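Long-range contacts in fatty acyl CoA synthetase FADD13 (FATTY-ACYL-CoA SYNTHETASE) (PDB 3R44), which belongs to the ANL superfamily, with a large N-terminal region of the AMP-binding enzyme family and a smaller C-terminal domain: residues A[30-35]-A[236-241]; A[52-57]-A[160-165]; A[207-212]-A[285-290]; A[276-281]-A[302-307]; A[332-337]-A[403-408]. All coordinates share one frame; numbering follows the deposited sequence.

Contact 1: A[30-35]-A[236-241]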
# COMPACT_ATOMS: atom_id res chain seq x y z
N PRO A 30 -19.31 22.65 -4.51
CA PRO A 30 -20.20 21.74 -5.22
C PRO A 30 -19.83 21.58 -6.68
O PRO A 30 -20.02 20.51 -7.27
CB PRO A 30 -21.58 22.41 -5.11
CG PRO A 30 -21.36 23.74 -4.61
CD PRO A 30 -20.08 23.71 -3.83
N ARG A 31 -19.30 22.65 -7.27
CA ARG A 31 -19.05 22.64 -8.71
C ARG A 31 -17.60 22.37 -9.05
O ARG A 31 -17.20 22.37 -10.22
CB ARG A 31 -19.60 23.94 -9.32
CG ARG A 31 -21.16 24.11 -9.00
CD ARG A 31 -21.82 22.94 -9.75
NE ARG A 31 -23.25 22.70 -9.63
CZ ARG A 31 -24.16 22.99 -10.57
NH1 ARG A 31 -23.82 23.61 -11.73
NH2 ARG A 31 -25.43 22.67 -10.35
N LEU A 32 -16.79 22.13 -8.05
CA LEU A 32 -15.43 21.75 -8.28
C LEU A 32 -15.36 20.35 -8.84
O LEU A 32 -16.06 19.45 -8.36
CB LEU A 32 -14.65 21.81 -6.96
CG LEU A 32 -13.24 21.26 -6.97
CD1 LEU A 32 -12.30 22.07 -7.93
CD2 LEU A 32 -12.71 21.31 -5.54
N GLN A 33 -14.57 20.13 -9.90
CA GLN A 33 -14.39 18.76 -10.38
C GLN A 33 -13.84 17.78 -9.34
O GLN A 33 -12.84 18.08 -8.62
CB GLN A 33 -13.55 18.71 -11.64
CG GLN A 33 -14.14 19.46 -12.83
CD GLN A 33 -13.35 19.12 -14.06
OE1 GLN A 33 -12.18 19.37 -14.14
NE2 GLN A 33 -13.98 18.43 -14.98
N ALA A 34 -14.53 16.65 -9.19
CA ALA A 34 -14.13 15.63 -8.21
C ALA A 34 -13.42 14.43 -8.82
O ALA A 34 -12.50 13.87 -8.23
CB ALA A 34 -15.38 15.15 -7.41
N TYR A 35 -13.86 14.06 -10.01
CA TYR A 35 -13.43 12.79 -10.67
C TYR A 35 -13.48 12.94 -12.15
O TYR A 35 -14.51 13.29 -12.66
CB TYR A 35 -14.32 11.64 -10.19
CG TYR A 35 -13.77 10.27 -10.52
CD1 TYR A 35 -13.07 9.55 -9.55
CD2 TYR A 35 -13.94 9.70 -11.76
CE1 TYR A 35 -12.54 8.34 -9.82
CE2 TYR A 35 -13.39 8.43 -12.06
CZ TYR A 35 -12.70 7.78 -11.05
OH TYR A 35 -12.18 6.52 -11.23
N GLY A 236 -10.21 19.07 -1.31
CA GLY A 236 -10.82 19.68 -2.50
C GLY A 236 -9.91 19.58 -3.71
O GLY A 236 -9.62 20.56 -4.43
N VAL A 237 -9.49 18.37 -3.97
CA VAL A 237 -8.57 18.02 -5.07
C VAL A 237 -9.38 17.29 -6.09
O VAL A 237 -10.28 16.52 -5.73
CB VAL A 237 -7.53 17.11 -4.49
CG1 VAL A 237 -6.70 16.40 -5.57
CG2 VAL A 237 -6.61 17.97 -3.57
N THR A 238 -9.08 17.48 -7.36
CA THR A 238 -9.74 16.77 -8.42
C THR A 238 -8.95 15.50 -8.71
O THR A 238 -7.79 15.58 -9.07
CB THR A 238 -9.81 17.63 -9.68
OG1 THR A 238 -10.46 18.86 -9.41
CG2 THR A 238 -10.60 16.96 -10.84
N LEU A 239 -9.58 14.33 -8.63
CA LEU A 239 -8.95 13.07 -9.01
C LEU A 239 -8.97 12.92 -10.52
O LEU A 239 -10.04 13.07 -11.12
CB LEU A 239 -9.68 11.89 -8.40
CG LEU A 239 -9.41 11.68 -6.95
CD1 LEU A 239 -10.40 10.58 -6.49
CD2 LEU A 239 -7.99 11.18 -6.74
N ILE A 240 -7.81 12.66 -11.11
CA ILE A 240 -7.70 12.37 -12.51
C ILE A 240 -7.40 10.88 -12.58
O ILE A 240 -6.35 10.43 -12.14
CB ILE A 240 -6.60 13.21 -13.19
CG1 ILE A 240 -6.78 14.71 -12.86
CG2 ILE A 240 -6.55 12.91 -14.69
CD1 ILE A 240 -8.11 15.33 -13.31
N SER A 241 -8.31 10.12 -13.13
CA SER A 241 -8.18 8.68 -13.09
C SER A 241 -7.65 8.07 -14.39
O SER A 241 -8.18 8.35 -15.49
CB SER A 241 -9.52 8.06 -12.72
OG SER A 241 -9.46 6.66 -12.84

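Contact 2: A[52-57]-A[160-165]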
# COMPACT_ATOMS: atom_id res chain seq x y z
N LEU A 52 -24.04 10.48 -6.48
CA LEU A 52 -23.85 9.09 -6.86
C LEU A 52 -23.55 8.22 -5.62
O LEU A 52 -23.96 7.07 -5.57
CB LEU A 52 -22.68 8.93 -7.82
CG LEU A 52 -22.39 7.54 -8.35
CD1 LEU A 52 -23.59 6.91 -9.01
CD2 LEU A 52 -21.27 7.64 -9.43
N ALA A 53 -22.77 8.74 -4.67
CA ALA A 53 -22.60 8.02 -3.40
C ALA A 53 -23.94 7.73 -2.72
O ALA A 53 -24.15 6.64 -2.16
CB ALA A 53 -21.64 8.80 -2.45
N ASN A 54 -24.87 8.68 -2.79
CA ASN A 54 -26.20 8.49 -2.24
C ASN A 54 -26.95 7.40 -2.97
O ASN A 54 -27.62 6.58 -2.35
CB ASN A 54 -27.02 9.77 -2.26
CG ASN A 54 -26.53 10.77 -1.23
OD1 ASN A 54 -25.75 10.42 -0.37
ND2 ASN A 54 -26.93 12.04 -1.37
N ARG A 55 -26.88 7.43 -4.29
CA ARG A 55 -27.45 6.32 -5.09
C ARG A 55 -26.82 4.95 -4.76
O ARG A 55 -27.55 3.96 -4.65
CB ARG A 55 -27.35 6.63 -6.59
CG ARG A 55 -28.27 7.80 -7.01
CD ARG A 55 -28.55 7.87 -8.49
NE ARG A 55 -28.16 9.22 -8.90
CZ ARG A 55 -28.96 10.27 -9.11
NH1 ARG A 55 -30.29 10.16 -9.09
NH2 ARG A 55 -28.40 11.44 -9.41
N CYS A 56 -25.50 4.89 -4.56
CA CYS A 56 -24.82 3.68 -4.14
C CYS A 56 -25.36 3.20 -2.79
O CYS A 56 -25.62 2.01 -2.60
CB CYS A 56 -23.31 3.87 -4.06
SG CYS A 56 -22.56 3.96 -5.71
N ALA A 57 -25.55 4.15 -1.86
CA ALA A 57 -26.08 3.82 -0.55
C ALA A 57 -27.50 3.26 -0.65
O ALA A 57 -27.86 2.33 0.11
CB ALA A 57 -26.06 5.04 0.33
N ALA A 160 -31.27 9.66 -5.01
CA ALA A 160 -30.05 10.26 -4.52
C ALA A 160 -30.29 10.87 -3.14
O ALA A 160 -29.72 11.89 -2.84
CB ALA A 160 -29.50 11.31 -5.55
N ASP A 161 -31.09 10.22 -2.30
CA ASP A 161 -31.44 10.70 -0.96
C ASP A 161 -30.21 10.63 -0.08
O ASP A 161 -29.55 9.62 -0.05
CB ASP A 161 -32.49 9.79 -0.29
CG ASP A 161 -33.85 9.74 -1.02
OD1 ASP A 161 -34.25 10.78 -1.60
OD2 ASP A 161 -34.55 8.67 -0.98
N GLU A 162 -29.94 11.65 0.71
CA GLU A 162 -28.89 11.53 1.67
C GLU A 162 -29.36 10.58 2.81
O GLU A 162 -30.39 10.85 3.42
CB GLU A 162 -28.58 12.95 2.16
CG GLU A 162 -27.34 13.12 2.93
CD GLU A 162 -26.11 12.97 2.10
OE1 GLU A 162 -25.26 12.21 2.63
OE2 GLU A 162 -25.95 13.62 0.98
N PRO A 163 -28.66 9.46 3.06
CA PRO A 163 -29.11 8.61 4.18
C PRO A 163 -29.01 9.28 5.56
O PRO A 163 -28.17 10.16 5.76
CB PRO A 163 -28.13 7.42 4.16
CG PRO A 163 -27.47 7.51 2.78
CD PRO A 163 -27.43 8.94 2.46
N ALA A 164 -29.82 8.84 6.50
CA ALA A 164 -29.63 9.22 7.88
C ALA A 164 -28.27 8.65 8.25
O ALA A 164 -28.06 7.43 8.24
CB ALA A 164 -30.75 8.63 8.76
N VAL A 165 -27.29 9.50 8.49
CA VAL A 165 -25.96 9.00 8.80
C VAL A 165 -25.82 9.15 10.30
O VAL A 165 -25.95 10.27 10.83
CB VAL A 165 -24.86 9.79 8.04
CG1 VAL A 165 -23.47 9.33 8.45
CG2 VAL A 165 -25.02 9.67 6.56
O HOH W 1 -29.25 6.86 -0.20
O HOH W 2 -27.93 13.87 -3.49

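Contact 3: A[207-212]-A[285-290]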
# COMPACT_ATOMS: atom_id res chain seq x y z
N ASP A 207 2.82 19.00 0.29
CA ASP A 207 2.38 20.25 -0.28
C ASP A 207 1.21 19.99 -1.24
O ASP A 207 1.39 19.95 -2.44
CB ASP A 207 3.54 20.97 -0.97
CG ASP A 207 3.14 22.32 -1.59
OD1 ASP A 207 2.00 22.88 -1.41
OD2 ASP A 207 4.02 22.85 -2.29
N VAL A 208 0.02 19.78 -0.69
CA VAL A 208 -1.20 19.61 -1.48
C VAL A 208 -2.06 20.86 -1.27
O VAL A 208 -2.08 21.44 -0.15
CB VAL A 208 -1.98 18.35 -1.12
CG1 VAL A 208 -2.42 18.34 0.36
CG2 VAL A 208 -3.19 18.14 -2.10
N ARG A 209 -2.72 21.31 -2.35
CA ARG A 209 -3.42 22.62 -2.39
C ARG A 209 -4.85 22.47 -2.87
O ARG A 209 -5.15 21.58 -3.66
CB ARG A 209 -2.65 23.56 -3.31
CG ARG A 209 -1.18 23.70 -2.96
CD ARG A 209 -0.45 24.55 -3.97
NE ARG A 209 0.97 24.45 -3.74
CZ ARG A 209 1.87 25.02 -4.53
NH1 ARG A 209 1.49 25.69 -5.60
NH2 ARG A 209 3.16 24.88 -4.24
N TYR A 210 -5.71 23.34 -2.37
CA TYR A 210 -7.07 23.46 -2.84
C TYR A 210 -7.05 23.59 -4.35
O TYR A 210 -6.26 24.36 -4.89
CB TYR A 210 -7.73 24.67 -2.24
CG TYR A 210 -9.16 24.90 -2.70
CD1 TYR A 210 -10.08 23.86 -2.68
CD2 TYR A 210 -9.58 26.15 -3.16
CE1 TYR A 210 -11.43 24.07 -3.11
CE2 TYR A 210 -10.92 26.36 -3.59
CZ TYR A 210 -11.83 25.30 -3.56
OH TYR A 210 -13.14 25.47 -3.97
N ARG A 211 -7.91 22.81 -5.01
CA ARG A 211 -8.06 22.76 -6.46
C ARG A 211 -6.89 22.05 -7.21
O ARG A 211 -6.90 22.00 -8.43
CB ARG A 211 -8.34 24.17 -7.05
CG ARG A 211 -9.59 24.82 -6.46
CD ARG A 211 -10.09 26.11 -7.11
NE ARG A 211 -10.72 25.77 -8.38
CZ ARG A 211 -12.03 25.77 -8.63
NH1 ARG A 211 -12.92 26.18 -7.72
NH2 ARG A 211 -12.45 25.40 -9.84
N ASP A 212 -5.92 21.45 -6.49
CA ASP A 212 -4.91 20.62 -7.15
C ASP A 212 -5.67 19.49 -7.91
O ASP A 212 -6.78 19.08 -7.56
CB ASP A 212 -3.92 19.96 -6.17
CG ASP A 212 -2.72 20.83 -5.82
OD1 ASP A 212 -2.42 21.83 -6.53
OD2 ASP A 212 -2.01 20.50 -4.81
N ASP A 285 2.27 22.68 -14.94
CA ASP A 285 1.46 22.60 -13.72
C ASP A 285 1.92 21.44 -12.84
O ASP A 285 1.54 21.39 -11.67
CB ASP A 285 -0.04 22.37 -14.04
CG ASP A 285 -0.70 23.54 -14.81
OD1 ASP A 285 -0.92 24.61 -14.22
OD2 ASP A 285 -1.06 23.34 -15.99
N PHE A 286 2.66 20.46 -13.38
CA PHE A 286 2.96 19.24 -12.62
C PHE A 286 4.09 19.51 -11.62
O PHE A 286 5.18 19.99 -12.00
CB PHE A 286 3.38 18.10 -13.55
CG PHE A 286 3.39 16.80 -12.87
CD1 PHE A 286 2.23 16.07 -12.76
CD2 PHE A 286 4.51 16.39 -12.16
CE1 PHE A 286 2.22 14.87 -12.07
CE2 PHE A 286 4.49 15.20 -11.40
CZ PHE A 286 3.36 14.45 -11.38
N ARG A 287 3.86 19.29 -10.34
CA ARG A 287 4.86 19.61 -9.33
C ARG A 287 5.62 18.41 -8.84
O ARG A 287 6.82 18.51 -8.70
CB ARG A 287 4.21 20.32 -8.13
CG ARG A 287 3.40 21.53 -8.52
CD ARG A 287 3.22 22.53 -7.35
NE ARG A 287 2.50 21.90 -6.23
CZ ARG A 287 1.18 21.76 -6.13
NH1 ARG A 287 0.35 22.18 -7.08
NH2 ARG A 287 0.67 21.18 -5.02
N TYR A 288 4.93 17.33 -8.48
CA TYR A 288 5.63 16.16 -7.93
C TYR A 288 4.85 14.85 -8.02
O TYR A 288 3.64 14.84 -8.06
CB TYR A 288 6.06 16.42 -6.45
CG TYR A 288 4.93 16.66 -5.51
CD1 TYR A 288 4.31 15.61 -4.84
CD2 TYR A 288 4.47 17.95 -5.28
CE1 TYR A 288 3.33 15.85 -3.97
CE2 TYR A 288 3.46 18.20 -4.42
CZ TYR A 288 2.86 17.13 -3.77
OH TYR A 288 1.80 17.28 -2.90
N PHE A 289 5.58 13.76 -7.95
CA PHE A 289 5.00 12.48 -7.76
C PHE A 289 5.10 12.05 -6.31
O PHE A 289 6.03 12.41 -5.64
CB PHE A 289 5.73 11.43 -8.59
CG PHE A 289 5.51 11.55 -10.08
CD1 PHE A 289 4.36 11.04 -10.69
CD2 PHE A 289 6.47 12.17 -10.86
CE1 PHE A 289 4.17 11.14 -12.08
CE2 PHE A 289 6.29 12.30 -12.24
CZ PHE A 289 5.14 11.77 -12.85
N ILE A 290 4.10 11.31 -5.84
CA ILE A 290 4.13 10.67 -4.53
C ILE A 290 4.38 9.21 -4.88
O ILE A 290 3.58 8.64 -5.61
CB ILE A 290 2.80 10.75 -3.81
CG1 ILE A 290 2.40 12.21 -3.60
CG2 ILE A 290 2.91 10.03 -2.42
CD1 ILE A 290 0.98 12.40 -3.04
O HOH W 3 4.84 21.30 -4.56

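Contact 4: A[276-281]-A[302-307]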
# COMPACT_ATOMS: atom_id res chain seq x y z
N PRO A 276 8.76 8.69 -25.53
CA PRO A 276 9.07 9.88 -26.35
C PRO A 276 8.47 11.13 -25.71
O PRO A 276 9.05 12.22 -25.79
CB PRO A 276 8.34 9.59 -27.67
CG PRO A 276 8.48 8.12 -27.82
CD PRO A 276 8.32 7.57 -26.39
N GLU A 277 7.31 10.97 -25.05
CA GLU A 277 6.67 12.11 -24.43
C GLU A 277 7.47 12.80 -23.32
O GLU A 277 7.20 13.97 -23.03
CB GLU A 277 5.26 11.79 -23.96
CG GLU A 277 4.29 11.48 -25.11
CD GLU A 277 4.49 10.06 -25.74
OE1 GLU A 277 5.20 9.13 -25.18
OE2 GLU A 277 3.94 9.89 -26.86
N PHE A 278 8.38 12.10 -22.66
CA PHE A 278 9.17 12.69 -21.56
C PHE A 278 10.03 13.85 -22.05
O PHE A 278 10.09 14.89 -21.40
CB PHE A 278 10.08 11.63 -20.96
CG PHE A 278 10.88 12.11 -19.79
CD1 PHE A 278 10.30 12.29 -18.58
CD2 PHE A 278 12.22 12.39 -19.91
CE1 PHE A 278 11.07 12.71 -17.48
CE2 PHE A 278 12.97 12.85 -18.84
CZ PHE A 278 12.41 13.02 -17.65
N ALA A 279 10.68 13.62 -23.18
CA ALA A 279 11.55 14.61 -23.82
C ALA A 279 10.68 15.65 -24.47
O ALA A 279 11.10 16.79 -24.59
CB ALA A 279 12.44 13.93 -24.88
N GLU A 280 9.48 15.26 -24.92
CA GLU A 280 8.74 16.10 -25.86
C GLU A 280 7.61 16.98 -25.34
O GLU A 280 7.43 18.08 -25.84
CB GLU A 280 8.41 15.31 -27.13
CG GLU A 280 7.06 14.77 -27.40
CD GLU A 280 7.12 13.54 -28.37
OE1 GLU A 280 6.16 12.74 -28.38
OE2 GLU A 280 8.13 13.35 -29.10
N LEU A 281 6.89 16.55 -24.31
CA LEU A 281 5.78 17.36 -23.78
C LEU A 281 6.27 18.16 -22.57
O LEU A 281 7.14 17.69 -21.84
CB LEU A 281 4.61 16.44 -23.37
CG LEU A 281 3.84 15.72 -24.49
CD1 LEU A 281 2.74 14.84 -23.87
CD2 LEU A 281 3.23 16.65 -25.53
N LYS A 302 17.18 12.92 -10.19
CA LYS A 302 17.83 14.03 -10.86
C LYS A 302 17.27 14.39 -12.22
O LYS A 302 17.19 15.56 -12.57
CB LYS A 302 19.33 13.79 -10.96
CG LYS A 302 20.05 13.82 -9.59
CD LYS A 302 21.56 13.52 -9.79
CE LYS A 302 22.44 14.45 -9.05
NZ LYS A 302 23.85 14.21 -9.41
N ILE A 303 16.88 13.40 -13.00
CA ILE A 303 16.38 13.71 -14.33
C ILE A 303 14.98 14.34 -14.24
O ILE A 303 14.69 15.30 -14.96
CB ILE A 303 16.45 12.50 -15.26
CG1 ILE A 303 16.16 12.95 -16.69
CG2 ILE A 303 15.55 11.42 -14.81
CD1 ILE A 303 17.23 13.74 -17.27
N TYR A 304 14.17 13.88 -13.29
CA TYR A 304 12.92 14.52 -13.02
C TYR A 304 13.13 15.93 -12.50
O TYR A 304 12.46 16.87 -12.97
CB TYR A 304 12.00 13.66 -12.10
CG TYR A 304 11.22 12.60 -12.88
CD1 TYR A 304 11.67 11.30 -12.97
CD2 TYR A 304 10.03 12.89 -13.52
CE1 TYR A 304 10.99 10.35 -13.69
CE2 TYR A 304 9.32 11.93 -14.24
CZ TYR A 304 9.81 10.65 -14.32
OH TYR A 304 9.12 9.72 -15.04
N ALA A 305 14.11 16.12 -11.61
CA ALA A 305 14.41 17.46 -11.13
C ALA A 305 14.83 18.43 -12.26
O ALA A 305 14.52 19.61 -12.21
CB ALA A 305 15.43 17.42 -10.04
N ALA A 306 15.54 17.95 -13.27
CA ALA A 306 15.85 18.77 -14.46
C ALA A 306 14.61 19.20 -15.27
O ALA A 306 14.68 20.20 -16.04
CB ALA A 306 16.81 18.02 -15.38
N LYS A 307 13.53 18.43 -15.16
CA LYS A 307 12.22 18.72 -15.78
C LYS A 307 11.34 19.52 -14.80
O LYS A 307 10.14 19.70 -15.05
CB LYS A 307 11.53 17.42 -16.22
CG LYS A 307 10.34 17.52 -17.23
CD LYS A 307 9.86 16.09 -17.76
CE LYS A 307 8.37 16.03 -18.27
NZ LYS A 307 8.22 16.70 -19.64

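Contact 5: A[332-337]-A[403-408]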
# COMPACT_ATOMS: atom_id res chain seq x y z
N ALA A 332 14.64 14.78 -1.17
CA ALA A 332 14.72 13.53 -2.01
C ALA A 332 16.16 13.13 -2.35
O ALA A 332 16.54 11.96 -2.32
CB ALA A 332 13.87 13.66 -3.26
N LEU A 333 16.98 14.13 -2.64
CA LEU A 333 18.34 13.84 -3.03
C LEU A 333 19.24 13.77 -1.82
O LEU A 333 20.00 12.80 -1.65
CB LEU A 333 18.82 14.90 -3.99
CG LEU A 333 19.79 14.32 -4.99
CD1 LEU A 333 19.20 13.08 -5.70
CD2 LEU A 333 20.22 15.44 -5.99
N ARG A 334 19.15 14.84 -1.03
CA ARG A 334 19.76 14.99 0.29
C ARG A 334 19.75 13.64 1.00
O ARG A 334 20.80 13.17 1.43
CB ARG A 334 18.93 16.00 1.12
CG ARG A 334 19.63 16.81 2.19
CD ARG A 334 18.58 17.44 3.13
NE ARG A 334 18.98 17.18 4.50
CZ ARG A 334 18.25 17.40 5.57
NH1 ARG A 334 17.03 17.89 5.45
NH2 ARG A 334 18.75 17.13 6.78
N LYS A 335 18.58 12.99 1.05
CA LYS A 335 18.41 11.76 1.88
C LYS A 335 18.06 10.51 1.08
O LYS A 335 17.20 9.71 1.51
CB LYS A 335 17.37 11.95 3.00
CG LYS A 335 17.62 13.11 3.93
CD LYS A 335 18.95 13.04 4.63
CE LYS A 335 18.99 12.12 5.83
NZ LYS A 335 19.76 12.77 6.98
N ALA A 336 18.73 10.34 -0.06
CA ALA A 336 18.57 9.16 -0.92
C ALA A 336 18.60 7.91 -0.08
O ALA A 336 19.54 7.72 0.72
CB ALA A 336 19.64 9.07 -1.97
N GLY A 337 17.55 7.11 -0.24
CA GLY A 337 17.42 5.83 0.46
C GLY A 337 16.62 5.90 1.75
O GLY A 337 16.24 4.85 2.31
N GLU A 403 18.74 13.02 12.85
CA GLU A 403 17.88 14.10 12.40
C GLU A 403 16.42 13.62 12.22
O GLU A 403 15.56 14.36 11.73
CB GLU A 403 18.43 14.75 11.10
CG GLU A 403 19.31 15.95 11.31
CD GLU A 403 18.56 17.13 11.99
OE1 GLU A 403 17.55 17.67 11.44
OE2 GLU A 403 19.02 17.52 13.09
N GLY A 404 16.14 12.37 12.60
CA GLY A 404 14.81 11.83 12.55
C GLY A 404 14.40 11.13 11.27
O GLY A 404 13.22 10.80 11.08
N TYR A 405 15.36 10.83 10.40
CA TYR A 405 15.06 10.22 9.11
C TYR A 405 15.13 8.71 9.26
O TYR A 405 16.13 8.16 9.77
CB TYR A 405 15.98 10.73 8.01
CG TYR A 405 15.71 12.14 7.59
CD1 TYR A 405 14.83 12.42 6.58
CD2 TYR A 405 16.29 13.21 8.22
CE1 TYR A 405 14.56 13.73 6.17
CE2 TYR A 405 16.00 14.53 7.86
CZ TYR A 405 15.16 14.78 6.84
OH TYR A 405 14.93 16.06 6.44
N LEU A 406 14.06 8.06 8.85
CA LEU A 406 13.92 6.60 8.88
C LEU A 406 14.57 5.95 7.65
O LEU A 406 14.35 6.40 6.51
CB LEU A 406 12.44 6.22 8.87
CG LEU A 406 12.11 4.74 8.86
CD1 LEU A 406 12.78 4.06 10.06
CD2 LEU A 406 10.58 4.45 8.88
N TYR A 407 15.33 4.88 7.89
CA TYR A 407 15.94 4.06 6.83
C TYR A 407 15.47 2.65 7.10
O TYR A 407 15.76 2.08 8.13
CB TYR A 407 17.47 4.10 6.85
CG TYR A 407 18.05 5.43 6.39
CD1 TYR A 407 18.49 5.59 5.09
CD2 TYR A 407 18.12 6.52 7.24
CE1 TYR A 407 18.99 6.79 4.63
CE2 TYR A 407 18.63 7.75 6.80
CZ TYR A 407 19.06 7.87 5.50
OH TYR A 407 19.55 9.05 5.05
N ILE A 408 14.68 2.09 6.19
CA ILE A 408 14.25 0.73 6.35
C ILE A 408 15.34 -0.25 5.92
O ILE A 408 15.90 -0.18 4.81
CB ILE A 408 12.94 0.45 5.59
CG1 ILE A 408 11.81 1.36 6.08
CG2 ILE A 408 12.52 -1.04 5.68
CD1 ILE A 408 11.19 0.99 7.34
O HOH W 4 20.72 8.92 2.90
O HOH W 5 14.29 3.41 3.70

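Contact 1: A[30-35]-A[236-241]
T238 and Q33 meet at the shortest polar bond between strands 33-37 and 238-241: OG1 of T238 donates to the carbonyl O of Q33 over 2.6 Å. The hydroxyl comes from above the carbonyl plane, 40° out of it. With T238 CG2 anti to the backbone N (chi1 -57° for OG1), the methyl branch faces the Q33 chain, and CG2 lies 3.5 Å from Q33 CB. One residue on, the backbone N of L239 donates to A34 O at 3.0 Å, which fixes the parallel register, Y35 beside L239. L32 extends the contact before the strand begins, its CD2 resting 3.4 Å from G236 O. At the other end the ring of Y35 passes L239 obliquely, CD1 to CD1 4.2 Å, and reaches S241, whose CB is 3.6 Å from Y35 CZ.

A second shell helps to position these groups. E37 OE1 is hydrogen-bonded to both Y35 OH and S241 OG, so one carboxylate oxygen gathers the two hydroxyls, while R213 holds the Q33 amide oxygen. A34 and Y35 both face M44, a classic beta bulge against the antiparallel edge strand 42-45. Helix 223-235 packs on L239 through V229 and S232. Within the large mixed sheet, strand 33-37 is thus joined to strand 238-241 by a hydroxyl-to-carbonyl bond as well as a backbone one, and the buried hydroxyls of T238, Y35 and S241 all have hydrogen-bonding partners.

Contact 2: A[52-57]-A[160-165]
N54, on helix 46-62, receives the loop that follows helix 148-157, a helix-to-loop contact on the flank of the AMP-binding domain. Its CB lies 3.4 Å from D161 O, and CG is equally near that oxygen. With CG anti to the carbonyl carbon (chi1 -72°), the amide is carried between the backbone of A160 and the side chain of E162. At the tip ND2 has two protein acceptors. N54 ND2 donates to E162 OE2 at 3.0 Å, with that oxygen in the amide plane, although the nitrogen meets the carboxylate from above, 68° out of its plane; the two flat groups are nearly perpendicular. ND2 of N54 also donates to A160 O at 3.2 Å, in a more bent bond, 143° at the hydrogen. A water that donates to A160 O and accepts from ND2 adds a further link. On the other branch, OD1 packs on P163 CD and has a weak hydrogen bond from K90, whose salt bridge to E162 OE1 helps position the carboxylate; N50 also donates to OE2.

Carbon contacts flank the amide. A57 CB touches P163 CG at 3.8 Å, and the methyl of A160 sits over the centre of one face of the R55 guanidinium, CB to CZ 3.7 Å. A second water donates both to the helix carbonyl N54 O, at 2.7 Å, and to D161 O, at 2.8 Å.

Contact 3: A[207-212]-A[285-290]
R287 lays its guanidinium flat on that of R209, planes 7° apart and centres separated by 3.7 Å, with R209 NE over one face of the R287 guanidinium, offset toward its rim. Each arginine of this like-charged stack is paired with a carboxylate. R287 grips D212 end-on, NH1 to OD1 and NH2 to OD2, both 2.8 Å and nearly straight; the bend at chi3 (-61°) turns its group to meet that carboxylate. R209 takes D207 side-on through NE and NH2.

Two oxygens are shared. D207 O accepts from R287 NH2 at 2.9 Å and from Y288 OH at 2.7 Å, the donors arriving from opposite faces of the carbonyl plane. D212 OD2 likewise takes R287 NH2 and the backbone N of R209, which ties the carboxylate to the first residue of the type II turn 209-212. A water joins R287 NE to D207 OD2.

The network connects the loop leading into strand 213-216 with the start of strand 288-291; I261 of the intervening strand 261-264 packs against D212 and Y288. The two carboxylates probably offset the repulsion between the stacked arginines, while the shared oxygens D207 O and D212 OD2 tie the loop to R287 and Y288.

Contact 4: A[276-281]-A[302-307]
K307 NZ donates to the backbone carbonyl F278 O at 3.1 Å, with L281 O only 2.6 Å from the same nitrogen. The lysine chain runs out extended and bends at chi4 (75°), which brings the ammonium to these carbonyls at the C-terminal end of helix 276-280. On the way its CD passes 3.6 Å from F278 CE1, the two side chains sliding past each other in opposite directions.

F278 is also the aromatic centre of the contact. Its edge points at the face of Y304 in a T-shaped pair, centroids 5.3 Å apart and planes at 72°, while I303 CG1 lies at another part of the ring edge, 3.8 Å from CE2. Y304 is itself anchored by its hydroxyl on L269 O, and W251 of helix 247-256 packs on F278 and Y304 and forms a cation-pi contact with K307. Helices 276-280 and 298-306 are therefore joined by an apolar ring contact and by a lysine whose charge probably complements the helix-end carbonyls.

Contact 5: A[332-337]-A[403-408]
K335 and Y405 form the close-packed part of this contact. The lysine chain folds back at chi2 and chi3, so its methylenes lie over one face of the tyrosine ring: CG stands 4.0 Å from the centroid, 16° off the normal, a CH-pi contact, and CE follows 3.7 Å from Y405 CG. CE also reaches Y407 OH at 3.2 Å, near the edge of that second ring. The lysine thus passes between the two tyrosines and ends in a salt bridge with D401. R334 crosses at the far end of Y405 with its guanidinium 78° to the ring, and both are held by D331, which takes a salt bridge from R334 NH1 and a hydrogen bond from Y405 OH.

Beyond Y407 the contact is looser and wet. G337 O comes no nearer to the ring than 3.7 Å, to CD1, and two waters do the polar joining: one lies between A336 O and Y407 OH, the other receives I408 N and donates to G337 O at 2.8 Å. Segments 332-337 and 403-408 consequently meet mainly through aliphatic and aromatic carbon, with the cationic tips paired with D331 and D401, which probably offsets their charge, and the backbone linked through water.

Overall arrangement
Contact 1 is the buried member of the set, a strand pairing inside the large mixed sheet, whereas contacts 4 and 5 lie at the surface and contacts 2 and 3 are intermediate. Contacts 1 and 3 serve the same sheet and touch directly, through T238 N and D212 O at 2.8 Å; contact 3 in turn meets contact 4 where F289 packs on Y304, and K302 of contact 4 packs on L333 of contact 5. Contact 2 touches none of the others; its centre is about 19 Å from that of contact 1 and about 44 Å from those of contacts 4 and 5. Backbone and hydroxyl bonds dominate the buried site, an amide and waters contact 2, paired charges contact 3, and aromatic rings with lysines the two surface contacts.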